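Local coordinates for protein lovastatin nonaketide synthase, polyketide synthase component (Aspergillus terreus, PDB 7CPX) that builds the nonaketide backbone of the lovastatin precursor dihydromonacolin L from malonyl-CoA, as an iterative, homodimeric polyketide synthase working together with its partner protein lovC, at residues Asp264-Glu272 with Leu377-Arg385; Leu101-Val110 with Glu246-Lys254. The protein carries 2 engineered substitutions. One frame throughout, in Å; residues are numbered along the deposited sequence.

Contact 1: Asp264-Glu272 with Leu377-Arg385; sequences DTIECVIRE and LMKASFAVR
Buried helix-on-sheet packing joins Glu267, Cys268 and Ile270 to Leu377, Ser381, Val384 and Arg385 within the ketosynthase. The helix runs steeply across strand 268-272: their axes approach to 8.5 Å, at 124° between N-to-C directions, and the backbones come nearest at Cys268 and Ser381, whose CA atoms are 5.6 Å apart. Their partly opposed directions bring successive strand residues to successive turns of the helix. At one end Ile270 CD1 meets Leu377 CD1 at 3.7 Å, the two side chains lying roughly at right angles. In the middle Cys268 CB packs on Val384 CG1 at 4.0 Å.

The other end mixes polar and apolar groups. Arg385 leaves the helix with CG anti to its own N (chi1 175°), then bends at chi3 (59°), which swings the guanidinium across the Glu267 chain; Glu267 CG lies over one face of it, 4.0 Å above the plane and toward the rim. The carboxylate lies well out of that plane, with Glu267 OE2 4.5 Å from Arg385 NH2, so opposite charges are near but no N-H points at the oxygen. Glu267 OE1 is instead hydrogen-bonded to Ser16 OG. It also sits near the plane of the Phe382 ring at its edge, 4.2 Å from Phe382 CE1, and Met378 CE approaches the same oxygen.

Glu267 and Cys268 both face Val13 in a classic beta bulge, just where the helix passes. Strand 11-19 and then strand 247-255 extend the sheet beyond strand 268-277; Met378 reaches over both, touching Cys18, Cys249 and Val251. Leu377, about 12 Å side chain to side chain from the predicted active-site His320, also rests on Val251, while helix 27-35 packs against Met378 and Phe382 through Leu30.

Contact 2: Leu101-Val110 with Glu246-Lys254; sequences LLLETVYEAV and EAVCSVVLK
Thr105 and Ala109 meet Val248, Ser250 and Val252 with no ring or other flat side-chain group between them; the surfaces that meet are one side of helix 101-110 and one face of the sheet. Tyr107 leaves the helix on the side away from the strand, and its ring meets Phe84 edge-to-face and also Trp930, the latter planes about 75° apart.

Helix and strand run in similar directions, 35° apart with axes 7.1 Å from each other, and this lets one row of helix residues follow every second strand residue. Val248 fits first, its CG2 3.5 Å from Leu101 CB and its CG1 3.7 Å from Leu102 CD2, crossing both leucines at about a right angle. At the far end Val252 CG2 rests on the Ala109 methyl, 3.6 Å from Ala109 CB.

Between these apolar ends stands a single polar link: Ser250 OG donates to Thr105 OG1 at 2.7 Å. Thr105 holds OG1 between its own N and carbonyl carbon (chi1 52°), near Leu101 O and Leu102 O of the preceding turn, while CG2 leans toward Val248 O. The buried serine hydroxyl is thereby satisfied by the helix side chain. Here the CA atoms of Val106 and Ser250 are 5.2 Å apart. Helix packing of this kind, at a shallow angle to the strand, fits the layered alpha/beta architecture of the thiolase fold, to which ketosynthases belong.

How the contacts relate
Both contacts are buried, and both lay a helix on the same mixed sheet of the ketosynthase. They cover its two faces: in strand 247-255, Val248, Ser250 and Val252 turn to helix 97-113 of contact 2, whereas Cys249 and Val251 turn to helix 369-386 of contact 1. Ile270 and Leu253 also pack together, and Asp264 forms a salt bridge with Lys254, tying the two contacts directly. Their chemistry differs. In contact 2 the helix runs at a shallow angle to the strand, and the interface is apolar at both ends and pinned by one hydroxyl pair; contact 1 crosses steeply and ends at the partly exposed Arg385, with the Glu267 carboxylate nearby.

Contact 1: Asp264-Glu272 with Leu377-Arg385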
ATOM      1  N   ASP A 264      -9.400  60.160  -2.107  1.00 94.51           N
ATOM      2  CA  ASP A 264      -9.891  58.791  -2.186  1.00 94.51           C
ATOM      3  C   ASP A 264     -11.228  58.680  -1.467  1.00 94.51           C
ATOM      4  O   ASP A 264     -11.350  59.079  -0.304  1.00 94.51           O
ATOM      5  CB  ASP A 264      -8.881  57.821  -1.571  1.00 94.51           C
ATOM      6  CG  ASP A 264      -7.539  57.858  -2.269  1.00 94.51           C
ATOM      7  OD1 ASP A 264      -7.508  58.117  -3.490  1.00 94.51           O
ATOM      8  OD2 ASP A 264      -6.512  57.626  -1.595  1.00 94.51           O
ATOM      9  N   THR A 265     -12.227  58.139  -2.161  1.00 96.43           N
ATOM     10  CA  THR A 265     -13.526  57.925  -1.543  1.00 96.43           C
ATOM     11  C   THR A 265     -13.384  56.998  -0.346  1.00 96.43           C
ATOM     12  O   THR A 265     -12.687  55.980  -0.409  1.00 96.43           O
ATOM     13  CB  THR A 265     -14.510  57.339  -2.555  1.00 96.43           C
ATOM     14  OG1 THR A 265     -14.760  58.298  -3.590  1.00 96.43           O
ATOM     15  CG2 THR A 265     -15.822  56.981  -1.877  1.00 96.43           C
ATOM     16  N   ILE A 266     -14.045  57.351   0.740  1.00 88.90           N
ATOM     17  CA  ILE A 266     -13.866  56.680   2.019  1.00 88.90           C
ATOM     18  C   ILE A 266     -15.013  55.714   2.262  1.00 88.90           C
ATOM     19  O   ILE A 266     -16.189  56.063   2.102  1.00 88.90           O
ATOM     20  CB  ILE A 266     -13.763  57.713   3.155  1.00 88.90           C
ATOM     21  CG1 ILE A 266     -12.405  58.414   3.088  1.00 88.90           C
ATOM     22  CG2 ILE A 266     -13.986  57.034   4.495  1.00 88.90           C
ATOM     23  CD1 ILE A 266     -12.298  59.648   3.954  1.00 88.90           C
ATOM     24  N   GLU A 267     -14.668  54.489   2.655  1.00 89.17           N
ATOM     25  CA  GLU A 267     -15.663  53.507   3.061  1.00 89.17           C
ATOM     26  C   GLU A 267     -16.006  53.642   4.539  1.00 89.17           C
ATOM     27  O   GLU A 267     -17.176  53.540   4.919  1.00 89.17           O
ATOM     28  CB  GLU A 267     -15.166  52.089   2.767  1.00 89.17           C
ATOM     29  CG  GLU A 267     -15.000  51.782   1.292  1.00 89.17           C
ATOM     30  CD  GLU A 267     -14.750  50.310   1.033  1.00 89.17           C
ATOM     31  OE1 GLU A 267     -14.515  49.567   2.008  1.00 89.17           O
ATOM     32  OE2 GLU A 267     -14.794  49.894  -0.143  1.00 89.17           O
ATOM     33  N   CYS A 268     -15.006  53.866   5.387  1.00 85.15           N
ATOM     34  CA  CYS A 268     -15.274  54.097   6.802  1.00 85.15           C
ATOM     35  C   CYS A 268     -14.005  54.630   7.449  1.00 85.15           C
ATOM     36  O   CYS A 268     -12.980  54.799   6.790  1.00 85.15           O
ATOM     37  CB  CYS A 268     -15.756  52.828   7.508  1.00 85.15           C
ATOM     38  SG  CYS A 268     -14.536  51.505   7.591  1.00 85.15           S
ATOM     39  N   VAL A 269     -14.084  54.884   8.750  1.00 84.70           N
ATOM     40  CA  VAL A 269     -12.973  55.423   9.522  1.00 84.70           C
ATOM     41  C   VAL A 269     -12.696  54.467  10.670  1.00 84.70           C
ATOM     42  O   VAL A 269     -13.507  54.339  11.592  1.00 84.70           O
ATOM     43  CB  VAL A 269     -13.277  56.834  10.043  1.00 84.70           C
ATOM     44  CG1 VAL A 269     -12.387  57.163  11.226  1.00 84.70           C
ATOM     45  CG2 VAL A 269     -13.089  57.858   8.943  1.00 84.70           C
ATOM     46  N   ILE A 270     -11.541  53.808  10.628  1.00 80.72           N
ATOM     47  CA  ILE A 270     -11.051  53.024  11.756  1.00 80.72           C
ATOM     48  C   ILE A 270     -10.428  54.018  12.732  1.00 80.72           C
ATOM     49  O   ILE A 270      -9.281  54.442  12.566  1.00 80.72           O
ATOM     50  CB  ILE A 270     -10.053  51.952  11.317  1.00 80.72           C
ATOM     51  CG1 ILE A 270     -10.697  51.035  10.276  1.00 80.72           C
ATOM     52  CG2 ILE A 270      -9.591  51.141  12.512  1.00 80.72           C
ATOM     53  CD1 ILE A 270      -9.768  49.979   9.735  1.00 80.72           C
ATOM     54  N   ARG A 271     -11.204  54.414  13.741  1.00 85.52           N
ATOM     55  CA  ARG A 271     -10.730  55.397  14.706  1.00 85.52           C
ATOM     56  C   ARG A 271      -9.618  54.827  15.573  1.00 85.52           C
ATOM     57  O   ARG A 271      -8.629  55.512  15.856  1.00 85.52           O
ATOM     58  CB  ARG A 271     -11.900  55.867  15.568  1.00 85.52           C
ATOM     59  CG  ARG A 271     -11.526  56.827  16.675  1.00 85.52           C
ATOM     60  CD  ARG A 271     -12.767  57.473  17.260  1.00 85.52           C
ATOM     61  NE  ARG A 271     -12.454  58.433  18.312  1.00 85.52           N
ATOM     62  CZ  ARG A 271     -13.297  59.352  18.761  1.00 85.52           C
ATOM     63  NH1 ARG A 271     -14.509  59.489  18.247  1.00 85.52           N
ATOM     64  NH2 ARG A 271     -12.914  60.159  19.745  1.00 85.52           N
ATOM     65  N   GLU A 272      -9.760  53.577  16.003  1.00 84.03           N
ATOM     66  CA  GLU A 272      -8.767  52.947  16.856  1.00 84.03           C
ATOM     67  C   GLU A 272      -8.904  51.439  16.730  1.00 84.03           C
ATOM     68  O   GLU A 272      -9.999  50.919  16.504  1.00 84.03           O
ATOM     69  CB  GLU A 272      -8.931  53.381  18.316  1.00 84.03           C
ATOM     70  CG  GLU A 272      -7.849  52.871  19.251  1.00 84.03           C
ATOM     71  CD  GLU A 272      -6.483  53.441  18.931  1.00 84.03           C
ATOM     72  OE1 GLU A 272      -6.407  54.386  18.118  1.00 84.03           O
ATOM     73  OE2 GLU A 272      -5.483  52.941  19.488  1.00 84.03           O
ATOM     74  N   LEU A 377     -14.980  43.398  10.365  1.00 79.71           N
ATOM     75  CA  LEU A 377     -14.718  44.793  10.042  1.00 79.71           C
ATOM     76  C   LEU A 377     -15.580  45.238   8.870  1.00 79.71           C
ATOM     77  O   LEU A 377     -16.234  46.286   8.928  1.00 79.71           O
ATOM     78  CB  LEU A 377     -13.235  44.989   9.734  1.00 79.71           C
ATOM     79  CG  LEU A 377     -12.812  46.429   9.458  1.00 79.71           C
ATOM     80  CD1 LEU A 377     -11.658  46.820  10.357  1.00 79.71           C
ATOM     81  CD2 LEU A 377     -12.432  46.600   8.002  1.00 79.71           C
ATOM     82  N   MET A 378     -15.628  44.427   7.811  1.00 82.03           N
ATOM     83  CA  MET A 378     -16.467  44.776   6.673  1.00 82.03           C
ATOM     84  C   MET A 378     -17.913  44.946   7.112  1.00 82.03           C
ATOM     85  O   MET A 378     -18.565  45.938   6.767  1.00 82.03           O
ATOM     86  CB  MET A 378     -16.355  43.706   5.587  1.00 82.03           C
ATOM     87  CG  MET A 378     -14.954  43.528   5.015  1.00 82.03           C
ATOM     88  SD  MET A 378     -14.636  44.514   3.537  1.00 82.03           S
ATOM     89  CE  MET A 378     -14.623  46.173   4.206  1.00 82.03           C
ATOM     90  N   LYS A 379     -18.417  44.007   7.914  1.00 83.42           N
ATOM     91  CA  LYS A 379     -19.780  44.122   8.416  1.00 83.42           C
ATOM     92  C   LYS A 379     -19.946  45.402   9.218  1.00 83.42           C
ATOM     93  O   LYS A 379     -20.987  46.065   9.150  1.00 83.42           O
ATOM     94  CB  LYS A 379     -20.129  42.900   9.263  1.00 83.42           C
ATOM     95  CG  LYS A 379     -21.565  42.865   9.754  1.00 83.42           C
ATOM     96  CD  LYS A 379     -21.920  41.490  10.290  1.00 83.42           C
ATOM     97  CE  LYS A 379     -23.368  41.412  10.734  1.00 83.42           C
ATOM     98  NZ  LYS A 379     -23.734  40.054  11.216  1.00 83.42           N
ATOM     99  N   ALA A 380     -18.920  45.770   9.989  1.00 81.81           N
ATOM    100  CA  ALA A 380     -18.977  47.021  10.731  1.00 81.81           C
ATOM    101  C   ALA A 380     -18.801  48.212   9.800  1.00 81.81           C
ATOM    102  O   ALA A 380     -19.364  49.287  10.040  1.00 81.81           O
ATOM    103  CB  ALA A 380     -17.913  47.036  11.825  1.00 81.81           C
ATOM    104  N   SER A 381     -18.026  48.041   8.728  1.00 83.64           N
ATOM    105  CA  SER A 381     -17.778  49.152   7.818  1.00 83.64           C
ATOM    106  C   SER A 381     -19.026  49.476   7.010  1.00 83.64           C
ATOM    107  O   SER A 381     -19.626  50.546   7.169  1.00 83.64           O
ATOM    108  CB  SER A 381     -16.608  48.817   6.892  1.00 83.64           C
ATOM    109  OG  SER A 381     -16.398  49.847   5.942  1.00 83.64           O
ATOM    110  N   PHE A 382     -19.463  48.536   6.170  1.00 86.01           N
ATOM    111  CA  PHE A 382     -20.620  48.785   5.318  1.00 86.01           C
ATOM    112  C   PHE A 382     -21.789  49.290   6.149  1.00 86.01           C
ATOM    113  O   PHE A 382     -22.384  50.331   5.846  1.00 86.01           O
ATOM    114  CB  PHE A 382     -21.006  47.508   4.572  1.00 86.01           C
ATOM    115  CG  PHE A 382     -19.884  46.899   3.784  1.00 86.01           C
ATOM    116  CD1 PHE A 382     -18.914  47.694   3.202  1.00 86.01           C
ATOM    117  CD2 PHE A 382     -19.797  45.528   3.631  1.00 86.01           C
ATOM    118  CE1 PHE A 382     -17.882  47.133   2.480  1.00 86.01           C
ATOM    119  CE2 PHE A 382     -18.770  44.960   2.911  1.00 86.01           C
ATOM    120  CZ  PHE A 382     -17.809  45.763   2.334  1.00 86.01           C
ATOM    121  N   ALA A 383     -22.102  48.575   7.229  1.00 86.11           N
ATOM    122  CA  ALA A 383     -23.160  49.003   8.134  1.00 86.11           C
ATOM    123  C   ALA A 383     -23.017  50.478   8.473  1.00 86.11           C
ATOM    124  O   ALA A 383     -23.908  51.288   8.193  1.00 86.11           O
ATOM    125  CB  ALA A 383     -23.128  48.154   9.405  1.00 86.11           C
ATOM    126  N   VAL A 384     -21.875  50.852   9.055  1.00 85.54           N
ATOM    127  CA  VAL A 384     -21.729  52.221   9.531  1.00 85.54           C
ATOM    128  C   VAL A 384     -21.808  53.197   8.368  1.00 85.54           C
ATOM    129  O   VAL A 384     -22.229  54.346   8.541  1.00 85.54           O
ATOM    130  CB  VAL A 384     -20.418  52.378  10.326  1.00 85.54           C
ATOM    131  CG1 VAL A 384     -19.280  52.815   9.424  1.00 85.54           C
ATOM    132  CG2 VAL A 384     -20.602  53.365  11.465  1.00 85.54           C
ATOM    133  N   ARG A 385     -21.420  52.764   7.166  1.00 88.11           N
ATOM    134  CA  ARG A 385     -21.506  53.647   6.010  1.00 88.11           C
ATOM    135  C   ARG A 385     -22.940  53.774   5.513  1.00 88.11           C
ATOM    136  O   ARG A 385     -23.332  54.833   5.009  1.00 88.11           O
ATOM    137  CB  ARG A 385     -20.598  53.144   4.889  1.00 88.11           C
ATOM    138  CG  ARG A 385     -20.720  53.937   3.598  1.00 88.11           C
ATOM    139  CD  ARG A 385     -19.467  53.809   2.749  1.00 88.11           C
ATOM    140  NE  ARG A 385     -19.182  52.423   2.390  1.00 88.11           N
ATOM    141  CZ  ARG A 385     -19.374  51.895   1.187  1.00 88.11           C
ATOM    142  NH1 ARG A 385     -19.838  52.612   0.176  1.00 88.11           N
ATOM    143  NH2 ARG A 385     -19.086  50.611   0.992  1.00 88.11           N
TER

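Contact 2: Leu101-Val110 with Glu246-Lys254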
ATOM      1  N   LEU A 101      -6.078  34.450  -4.274  1.00 80.60           N
ATOM      2  CA  LEU A 101      -7.252  35.249  -3.957  1.00 80.60           C
ATOM      3  C   LEU A 101      -6.875  36.520  -3.215  1.00 80.60           C
ATOM      4  O   LEU A 101      -7.568  37.530  -3.343  1.00 80.60           O
ATOM      5  CB  LEU A 101      -8.248  34.431  -3.140  1.00 80.60           C
ATOM      6  CG  LEU A 101      -9.254  33.645  -3.981  1.00 80.60           C
ATOM      7  CD1 LEU A 101      -8.550  32.604  -4.835  1.00 80.60           C
ATOM      8  CD2 LEU A 101     -10.298  32.998  -3.093  1.00 80.60           C
ATOM      9  N   LEU A 102      -5.786  36.500  -2.445  1.00 79.01           N
ATOM     10  CA  LEU A 102      -5.318  37.722  -1.808  1.00 79.01           C
ATOM     11  C   LEU A 102      -4.857  38.731  -2.845  1.00 79.01           C
ATOM     12  O   LEU A 102      -5.167  39.919  -2.740  1.00 79.01           O
ATOM     13  CB  LEU A 102      -4.188  37.404  -0.832  1.00 79.01           C
ATOM     14  CG  LEU A 102      -4.634  36.907   0.540  1.00 79.01           C
ATOM     15  CD1 LEU A 102      -3.472  36.279   1.279  1.00 79.01           C
ATOM     16  CD2 LEU A 102      -5.218  38.048   1.348  1.00 79.01           C
ATOM     17  N   LEU A 103      -4.118  38.279  -3.856  1.00 82.01           N
ATOM     18  CA  LEU A 103      -3.725  39.175  -4.936  1.00 82.01           C
ATOM     19  C   LEU A 103      -4.952  39.758  -5.620  1.00 82.01           C
ATOM     20  O   LEU A 103      -5.044  40.974  -5.841  1.00 82.01           O
ATOM     21  CB  LEU A 103      -2.856  38.426  -5.945  1.00 82.01           C
ATOM     22  CG  LEU A 103      -1.420  38.129  -5.526  1.00 82.01           C
ATOM     23  CD1 LEU A 103      -0.790  37.134  -6.477  1.00 82.01           C
ATOM     24  CD2 LEU A 103      -0.609  39.405  -5.498  1.00 82.01           C
ATOM     25  N   GLU A 104      -5.918  38.899  -5.950  1.00 85.09           N
ATOM     26  CA  GLU A 104      -7.116  39.374  -6.635  1.00 85.09           C
ATOM     27  C   GLU A 104      -7.880  40.377  -5.778  1.00 85.09           C
ATOM     28  O   GLU A 104      -8.294  41.435  -6.266  1.00 85.09           O
ATOM     29  CB  GLU A 104      -8.006  38.191  -7.011  1.00 85.09           C
ATOM     30  CG  GLU A 104      -7.394  37.280  -8.061  1.00 85.09           C
ATOM     31  CD  GLU A 104      -8.263  36.081  -8.379  1.00 85.09           C
ATOM     32  OE1 GLU A 104      -9.174  35.777  -7.582  1.00 85.09           O
ATOM     33  OE2 GLU A 104      -8.037  35.442  -9.427  1.00 85.09           O
ATOM     34  N   THR A 105      -8.060  40.073  -4.492  1.00 82.15           N
ATOM     35  CA  THR A 105      -8.818  40.954  -3.612  1.00 82.15           C
ATOM     36  C   THR A 105      -8.080  42.254  -3.342  1.00 82.15           C
ATOM     37  O   THR A 105      -8.714  43.302  -3.208  1.00 82.15           O
ATOM     38  CB  THR A 105      -9.121  40.249  -2.291  1.00 82.15           C
ATOM     39  OG1 THR A 105      -7.909  39.722  -1.737  1.00 82.15           O
ATOM     40  CG2 THR A 105     -10.110  39.129  -2.509  1.00 82.15           C
ATOM     41  N   VAL A 106      -6.753  42.213  -3.246  1.00 80.57           N
ATOM     42  CA  VAL A 106      -5.995  43.439  -3.043  1.00 80.57           C
ATOM     43  C   VAL A 106      -6.094  44.327  -4.272  1.00 80.57           C
ATOM     44  O   VAL A 106      -6.239  45.547  -4.158  1.00 80.57           O
ATOM     45  CB  VAL A 106      -4.534  43.117  -2.687  1.00 80.57           C
ATOM     46  CG1 VAL A 106      -3.686  44.371  -2.772  1.00 80.57           C
ATOM     47  CG2 VAL A 106      -4.457  42.536  -1.292  1.00 80.57           C
ATOM     48  N   TYR A 107      -6.018  43.738  -5.467  1.00 88.25           N
ATOM     49  CA  TYR A 107      -6.212  44.544  -6.665  1.00 88.25           C
ATOM     50  C   TYR A 107      -7.622  45.116  -6.709  1.00 88.25           C
ATOM     51  O   TYR A 107      -7.819  46.271  -7.099  1.00 88.25           O
ATOM     52  CB  TYR A 107      -5.935  43.729  -7.925  1.00 88.25           C
ATOM     53  CG  TYR A 107      -6.031  44.566  -9.180  1.00 88.25           C
ATOM     54  CD1 TYR A 107      -4.968  45.355  -9.591  1.00 88.25           C
ATOM     55  CD2 TYR A 107      -7.189  44.585  -9.940  1.00 88.25           C
ATOM     56  CE1 TYR A 107      -5.052  46.129 -10.729  1.00 88.25           C
ATOM     57  CE2 TYR A 107      -7.283  45.356 -11.079  1.00 88.25           C
ATOM     58  CZ  TYR A 107      -6.212  46.127 -11.470  1.00 88.25           C
ATOM     59  OH  TYR A 107      -6.300  46.898 -12.607  1.00 88.25           O
ATOM     60  N   GLU A 108      -8.617  44.321  -6.311  1.00 87.92           N
ATOM     61  CA  GLU A 108      -9.987  44.818  -6.277  1.00 87.92           C
ATOM     62  C   GLU A 108     -10.128  45.974  -5.296  1.00 87.92           C
ATOM     63  O   GLU A 108     -10.820  46.957  -5.577  1.00 87.92           O
ATOM     64  CB  GLU A 108     -10.948  43.689  -5.907  1.00 87.92           C
ATOM     65  CG  GLU A 108     -11.118  42.641  -6.989  1.00 87.92           C
ATOM     66  CD  GLU A 108     -11.952  41.462  -6.530  1.00 87.92           C
ATOM     67  OE1 GLU A 108     -12.465  41.503  -5.392  1.00 87.92           O
ATOM     68  OE2 GLU A 108     -12.092  40.494  -7.306  1.00 87.92           O
ATOM     69  N   ALA A 109      -9.487  45.867  -4.133  1.00 86.45           N
ATOM     70  CA  ALA A 109      -9.561  46.929  -3.137  1.00 86.45           C
ATOM     71  C   ALA A 109      -8.862  48.188  -3.624  1.00 86.45           C
ATOM     72  O   ALA A 109      -9.357  49.301  -3.416  1.00 86.45           O
ATOM     73  CB  ALA A 109      -8.948  46.457  -1.819  1.00 86.45           C
ATOM     74  N   VAL A 110      -7.706  48.034  -4.269  1.00 86.99           N
ATOM     75  CA  VAL A 110      -7.012  49.184  -4.839  1.00 86.99           C
ATOM     76  C   VAL A 110      -7.884  49.847  -5.895  1.00 86.99           C
ATOM     77  O   VAL A 110      -7.989  51.078  -5.956  1.00 86.99           O
ATOM     78  CB  VAL A 110      -5.652  48.748  -5.412  1.00 86.99           C
ATOM     79  CG1 VAL A 110      -4.990  49.883  -6.169  1.00 86.99           C
ATOM     80  CG2 VAL A 110      -4.745  48.281  -4.296  1.00 86.99           C
ATOM     81  N   GLU A 246     -14.952  30.139   4.006  1.00 82.04           N
ATOM     82  CA  GLU A 246     -13.930  30.565   3.063  1.00 82.04           C
ATOM     83  C   GLU A 246     -14.132  32.037   2.746  1.00 82.04           C
ATOM     84  O   GLU A 246     -15.181  32.425   2.222  1.00 82.04           O
ATOM     85  CB  GLU A 246     -13.987  29.743   1.780  1.00 82.04           C
ATOM     86  CG  GLU A 246     -13.527  28.321   1.922  1.00 82.04           C
ATOM     87  CD  GLU A 246     -13.231  27.695   0.577  1.00 82.04           C
ATOM     88  OE1 GLU A 246     -13.791  28.170  -0.433  1.00 82.04           O
ATOM     89  OE2 GLU A 246     -12.424  26.743   0.519  1.00 82.04           O
ATOM     90  N   ALA A 247     -13.128  32.853   3.047  1.00 79.40           N
ATOM     91  CA  ALA A 247     -13.212  34.271   2.749  1.00 79.40           C
ATOM     92  C   ALA A 247     -11.812  34.831   2.568  1.00 79.40           C
ATOM     93  O   ALA A 247     -10.885  34.471   3.301  1.00 79.40           O
ATOM     94  CB  ALA A 247     -13.953  35.031   3.852  1.00 79.40           C
ATOM     95  N   VAL A 248     -11.672  35.706   1.579  1.00 79.15           N
ATOM     96  CA  VAL A 248     -10.445  36.453   1.343  1.00 79.15           C
ATOM     97  C   VAL A 248     -10.835  37.919   1.250  1.00 79.15           C
ATOM     98  O   VAL A 248     -11.533  38.324   0.313  1.00 79.15           O
ATOM     99  CB  VAL A 248      -9.718  35.996   0.074  1.00 79.15           C
ATOM    100  CG1 VAL A 248      -8.429  36.774  -0.098  1.00 79.15           C
ATOM    101  CG2 VAL A 248      -9.444  34.506   0.141  1.00 79.15           C
ATOM    102  N   CYS A 249     -10.381  38.714   2.209  1.00 78.71           N
ATOM    103  CA  CYS A 249     -10.719  40.126   2.282  1.00 78.71           C
ATOM    104  C   CYS A 249      -9.455  40.955   2.157  1.00 78.71           C
ATOM    105  O   CYS A 249      -8.381  40.536   2.591  1.00 78.71           O
ATOM    106  CB  CYS A 249     -11.428  40.458   3.596  1.00 78.71           C
ATOM    107  SG  CYS A 249     -11.998  42.167   3.720  1.00 78.71           S
ATOM    108  N   SER A 250      -9.586  42.126   1.545  1.00 79.59           N
ATOM    109  CA  SER A 250      -8.511  43.099   1.485  1.00 79.59           C
ATOM    110  C   SER A 250      -9.112  44.472   1.717  1.00 79.59           C
ATOM    111  O   SER A 250     -10.149  44.803   1.140  1.00 79.59           O
ATOM    112  CB  SER A 250      -7.785  43.055   0.138  1.00 79.59           C
ATOM    113  OG  SER A 250      -7.258  41.765  -0.111  1.00 79.59           O
ATOM    114  N   VAL A 251      -8.466  45.266   2.564  1.00 78.27           N
ATOM    115  CA  VAL A 251      -8.963  46.578   2.943  1.00 78.27           C
ATOM    116  C   VAL A 251      -7.818  47.570   2.817  1.00 78.27           C
ATOM    117  O   VAL A 251      -6.777  47.407   3.462  1.00 78.27           O
ATOM    118  CB  VAL A 251      -9.530  46.571   4.371  1.00 78.27           C
ATOM    119  CG1 VAL A 251      -9.508  47.954   4.969  1.00 78.27           C
ATOM    120  CG2 VAL A 251     -10.941  46.017   4.371  1.00 78.27           C
ATOM    121  N   VAL A 252      -8.005  48.591   1.990  1.00 81.77           N
ATOM    122  CA  VAL A 252      -7.004  49.639   1.838  1.00 81.77           C
ATOM    123  C   VAL A 252      -7.194  50.639   2.970  1.00 81.77           C
ATOM    124  O   VAL A 252      -8.266  51.237   3.110  1.00 81.77           O
ATOM    125  CB  VAL A 252      -7.117  50.321   0.469  1.00 81.77           C
ATOM    126  CG1 VAL A 252      -5.966  51.288   0.260  1.00 81.77           C
ATOM    127  CG2 VAL A 252      -7.149  49.281  -0.637  1.00 81.77           C
ATOM    128  N   LEU A 253      -6.156  50.822   3.777  1.00 77.75           N
ATOM    129  CA  LEU A 253      -6.187  51.683   4.944  1.00 77.75           C
ATOM    130  C   LEU A 253      -5.227  52.843   4.743  1.00 77.75           C
ATOM    131  O   LEU A 253      -4.125  52.668   4.213  1.00 77.75           O
ATOM    132  CB  LEU A 253      -5.799  50.903   6.200  1.00 77.75           C
ATOM    133  CG  LEU A 253      -6.698  49.731   6.577  1.00 77.75           C
ATOM    134  CD1 LEU A 253      -6.153  49.011   7.789  1.00 77.75           C
ATOM    135  CD2 LEU A 253      -8.094  50.226   6.848  1.00 77.75           C
ATOM    136  N   LYS A 254      -5.653  54.027   5.170  1.00 83.49           N
ATOM    137  CA  LYS A 254      -4.821  55.214   5.089  1.00 83.49           C
ATOM    138  C   LYS A 254      -5.176  56.127   6.248  1.00 83.49           C
ATOM    139  O   LYS A 254      -6.249  56.016   6.846  1.00 83.49           O
ATOM    140  CB  LYS A 254      -5.010  55.950   3.760  1.00 83.49           C
ATOM    141  CG  LYS A 254      -4.874  55.061   2.540  1.00 83.49           C
ATOM    142  CD  LYS A 254      -5.099  55.829   1.256  1.00 83.49           C
ATOM    143  CE  LYS A 254      -4.012  56.865   1.020  1.00 83.49           C
ATOM    144  NZ  LYS A 254      -4.094  57.479  -0.333  1.00 83.49           N
TER